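Local coordinates for protein histidine--tRNA ligase (PDB 1H4V) that attaches L-histidine to tRNA(His) at the expense of ATP, working as a homodimeric class II aminoacyl-tRNA synthetase, at residues T83-L91 and L291-V300. Numbering follows the deposited sequence.
Sequences TAAMVRAYL and LSELLGGPRV
Val87 and Leu91, on successive turns of helix 83-92, pack against Leu291, Ser292 and Leu295 of the short helix 291-294 and its C-terminal turn, joining two parts of the class II catalytic domain that lie 200 residues apart in sequence. Val87 divides its two methyls between neighbours: CG2 meets Leu291 CD2 at 3.7 Å, while CG1, anti to the backbone N (chi1 170°), lies over Ser292 CA and against Leu295 CD1. The same Leu291 CD2 also touches Thr83 CG2, one turn earlier. Leu295 CD1 also lies 3.7 Å from Ala84 O. At the other end, both methyls of Leu91 lie beside the Ser292 hydroxyl, CD1 at 3.7 Å from OG, and CD2 rests on Gly297 CA, where a beta carbon would collide with Leu91 CG. Tyr90 CE2 is 3.8 Å from Val300 CG1 and equally close to CG2, the side chains meeting at an oblique angle, while Tyr90 OH is hydrogen-bonded to Gln100. Beyond this apolar layer, helix 83-92 reaches the dimer interface: Arg88 turns its guanidinium away to salt bridges with Glu45 and Glu92 of its own chain and with Asp11 of the second subunit. The opposing chain is shaped by a Schellman motif, with Gly296 at positive phi (105°) and bonds from Gly297 N to Ser292 O and Gly296 N to Glu293 O; Leu295 N is a second donor to Ser292 O, from the opposite face of its plane to Gly297 N. Ser292 OG also donates to Pro298 O over 2.7 Å. An alanine here would probably leave the Pro298 carbonyl without this donor and the turn toward Val300 less firmly fixed against Leu91 and Tyr90. The hydroxyl meets that carbonyl nearly in line, at a C=O...OG angle of 161°.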
loop_
_atom_site.group_PDB
_atom_site.type_symbol
_atom_site.label_atom_id
_atom_site.label_comp_id
_atom_site.label_asym_id
_atom_site.label_seq_id
_atom_site.Cartn_x
_atom_site.Cartn_y
_atom_site.Cartn_z
ATOM N N THR A 83 3.862 -16.021 0.976
ATOM C CA THR A 83 4.857 -16.951 0.428
ATOM C C THR A 83 4.562 -17.557 -0.936
ATOM O O THR A 83 5.380 -17.430 -1.844
ATOM C CB THR A 83 5.168 -18.103 1.415
ATOM O OG1 THR A 83 5.471 -17.558 2.709
ATOM C CG2 THR A 83 6.385 -18.907 0.926
ATOM N N ALA A 84 3.412 -18.213 -1.088
ATOM C CA ALA A 84 3.065 -18.822 -2.369
ATOM C C ALA A 84 3.039 -17.793 -3.502
ATOM O O ALA A 84 3.467 -18.084 -4.619
ATOM C CB ALA A 84 1.717 -19.531 -2.280
ATOM N N ALA A 85 2.536 -16.598 -3.214
ATOM C CA ALA A 85 2.466 -15.532 -4.216
ATOM C C ALA A 85 3.864 -15.090 -4.637
ATOM O O ALA A 85 4.114 -14.822 -5.809
ATOM C CB ALA A 85 1.697 -14.344 -3.667
ATOM N N MET A 86 4.776 -15.016 -3.675
ATOM C CA MET A 86 6.147 -14.605 -3.965
ATOM C C MET A 86 6.874 -15.673 -4.758
ATOM O O MET A 86 7.592 -15.350 -5.703
ATOM C CB MET A 86 6.882 -14.267 -2.661
ATOM C CG MET A 86 6.264 -13.034 -2.012
ATOM S SD MET A 86 6.676 -12.732 -0.306
ATOM C CE MET A 86 8.253 -11.858 -0.520
ATOM N N VAL A 87 6.676 -16.935 -4.386
ATOM C CA VAL A 87 7.293 -18.050 -5.113
ATOM C C VAL A 87 6.739 -18.057 -6.540
ATOM O O VAL A 87 7.474 -18.283 -7.500
ATOM C CB VAL A 87 6.966 -19.415 -4.468
ATOM C CG1 VAL A 87 7.422 -20.546 -5.391
ATOM C CG2 VAL A 87 7.644 -19.536 -3.116
ATOM N N ARG A 88 5.438 -17.792 -6.669
ATOM C CA ARG A 88 4.780 -17.753 -7.968
ATOM C C ARG A 88 5.379 -16.629 -8.811
ATOM O O ARG A 88 5.461 -16.735 -10.035
ATOM C CB ARG A 88 3.271 -17.552 -7.780
ATOM C CG ARG A 88 2.408 -17.728 -9.039
ATOM C CD ARG A 88 2.442 -16.485 -9.923
ATOM N NE ARG A 88 2.003 -15.301 -9.190
ATOM C CZ ARG A 88 2.392 -14.063 -9.468
ATOM N NH1 ARG A 88 3.228 -13.838 -10.469
ATOM N NH2 ARG A 88 1.963 -13.054 -8.732
ATOM N N ALA A 89 5.807 -15.554 -8.156
ATOM C CA ALA A 89 6.411 -14.430 -8.866
ATOM C C ALA A 89 7.851 -14.760 -9.278
ATOM O O ALA A 89 8.284 -14.401 -10.373
ATOM C CB ALA A 89 6.386 -13.170 -7.986
ATOM N N TYR A 90 8.580 -15.438 -8.398
ATOM C CA TYR A 90 9.964 -15.829 -8.659
ATOM C C TYR A 90 9.985 -16.695 -9.925
ATOM O O TYR A 90 10.877 -16.581 -10.771
ATOM C CB TYR A 90 10.491 -16.627 -7.462
ATOM C CG TYR A 90 11.864 -17.246 -7.621
ATOM C CD1 TYR A 90 13.004 -16.600 -7.132
ATOM C CD2 TYR A 90 12.019 -18.509 -8.195
ATOM C CE1 TYR A 90 14.269 -17.205 -7.202
ATOM C CE2 TYR A 90 13.275 -19.123 -8.273
ATOM C CZ TYR A 90 14.395 -18.471 -7.773
ATOM O OH TYR A 90 15.634 -19.084 -7.821
ATOM N N LEU A 91 8.978 -17.553 -10.037
ATOM C CA LEU A 91 8.821 -18.441 -11.179
ATOM C C LEU A 91 8.435 -17.679 -12.442
ATOM O O LEU A 91 9.077 -17.824 -13.483
ATOM C CB LEU A 91 7.736 -19.483 -10.879
ATOM C CG LEU A 91 8.125 -20.890 -10.412
ATOM C CD1 LEU A 91 9.534 -20.928 -9.842
ATOM C CD2 LEU A 91 7.102 -21.357 -9.402
ATOM N N LEU A 291 7.501 -26.172 -2.016
ATOM C CA LEU A 291 6.388 -25.352 -2.472
ATOM C C LEU A 291 6.434 -25.013 -3.962
ATOM O O LEU A 291 5.395 -24.976 -4.628
ATOM C CB LEU A 291 6.311 -24.060 -1.639
ATOM C CG LEU A 291 5.258 -23.024 -2.041
ATOM C CD1 LEU A 291 3.867 -23.592 -1.872
ATOM C CD2 LEU A 291 5.424 -21.793 -1.182
ATOM N N SER A 292 7.628 -24.765 -4.486
ATOM C CA SER A 292 7.777 -24.427 -5.897
ATOM C C SER A 292 7.251 -25.531 -6.814
ATOM O O SER A 292 6.480 -25.272 -7.735
ATOM C CB SER A 292 9.244 -24.151 -6.215
ATOM O OG SER A 292 9.403 -23.810 -7.582
ATOM N N GLU A 293 7.681 -26.763 -6.568
ATOM C CA GLU A 293 7.240 -27.896 -7.379
ATOM C C GLU A 293 5.730 -28.055 -7.278
ATOM O O GLU A 293 5.061 -28.447 -8.234
ATOM C CB GLU A 293 7.959 -29.173 -6.927
ATOM C CG GLU A 293 9.385 -29.270 -7.464
ATOM C CD GLU A 293 10.303 -30.120 -6.602
ATOM O OE1 GLU A 293 10.717 -29.645 -5.517
ATOM O OE2 GLU A 293 10.617 -31.265 -7.008
ATOM N N LEU A 294 5.200 -27.719 -6.109
ATOM C CA LEU A 294 3.773 -27.803 -5.845
ATOM C C LEU A 294 3.016 -26.870 -6.796
ATOM O O LEU A 294 1.877 -27.140 -7.172
ATOM C CB LEU A 294 3.523 -27.420 -4.379
ATOM C CG LEU A 294 2.141 -27.462 -3.734
ATOM C CD1 LEU A 294 1.268 -26.389 -4.345
ATOM C CD2 LEU A 294 1.527 -28.842 -3.906
ATOM N N LEU A 295 3.666 -25.784 -7.196
ATOM C CA LEU A 295 3.059 -24.808 -8.091
ATOM C C LEU A 295 3.377 -25.086 -9.558
ATOM O O LEU A 295 2.894 -24.394 -10.452
ATOM C CB LEU A 295 3.524 -23.393 -7.711
ATOM C CG LEU A 295 3.161 -22.967 -6.281
ATOM C CD1 LEU A 295 3.552 -21.514 -6.036
ATOM C CD2 LEU A 295 1.663 -23.158 -6.075
ATOM N N GLY A 296 4.202 -26.095 -9.802
ATOM C CA GLY A 296 4.540 -26.438 -11.168
ATOM C C GLY A 296 5.926 -26.024 -11.604
ATOM O O GLY A 296 6.288 -26.217 -12.753
ATOM N N GLY A 297 6.713 -25.462 -10.698
ATOM C CA GLY A 297 8.049 -25.041 -11.071
ATOM C C GLY A 297 9.108 -26.044 -10.659
ATOM O O GLY A 297 8.803 -27.069 -10.052
ATOM N N PRO A 298 10.375 -25.782 -10.990
ATOM C CA PRO A 298 11.440 -26.711 -10.612
ATOM C C PRO A 298 11.648 -26.631 -9.107
ATOM O O PRO A 298 10.919 -25.925 -8.407
ATOM C CB PRO A 298 12.643 -26.179 -11.380
ATOM C CG PRO A 298 12.381 -24.696 -11.391
ATOM C CD PRO A 298 10.915 -24.637 -11.743
ATOM N N ARG A 299 12.642 -27.351 -8.610
ATOM C CA ARG A 299 12.940 -27.327 -7.192
ATOM C C ARG A 299 13.543 -25.971 -6.843
ATOM O O ARG A 299 14.486 -25.526 -7.488
ATOM C CB ARG A 299 13.943 -28.425 -6.844
ATOM C CG ARG A 299 14.561 -28.274 -5.464
ATOM C CD ARG A 299 15.705 -29.247 -5.251
ATOM N NE ARG A 299 16.188 -29.203 -3.873
ATOM C CZ ARG A 299 15.431 -29.465 -2.811
ATOM N NH1 ARG A 299 14.152 -29.788 -2.970
ATOM N NH2 ARG A 299 15.951 -29.411 -1.588
ATOM N N VAL A 300 12.990 -25.311 -5.833
ATOM C CA VAL A 300 13.504 -24.018 -5.393
ATOM C C VAL A 300 13.503 -23.953 -3.874
ATOM O O VAL A 300 12.457 -23.786 -3.255
ATOM C CB VAL A 300 12.658 -22.842 -5.916
ATOM C CG1 VAL A 300 13.218 -21.520 -5.364
ATOM C CG2 VAL A 300 12.659 -22.825 -7.443
#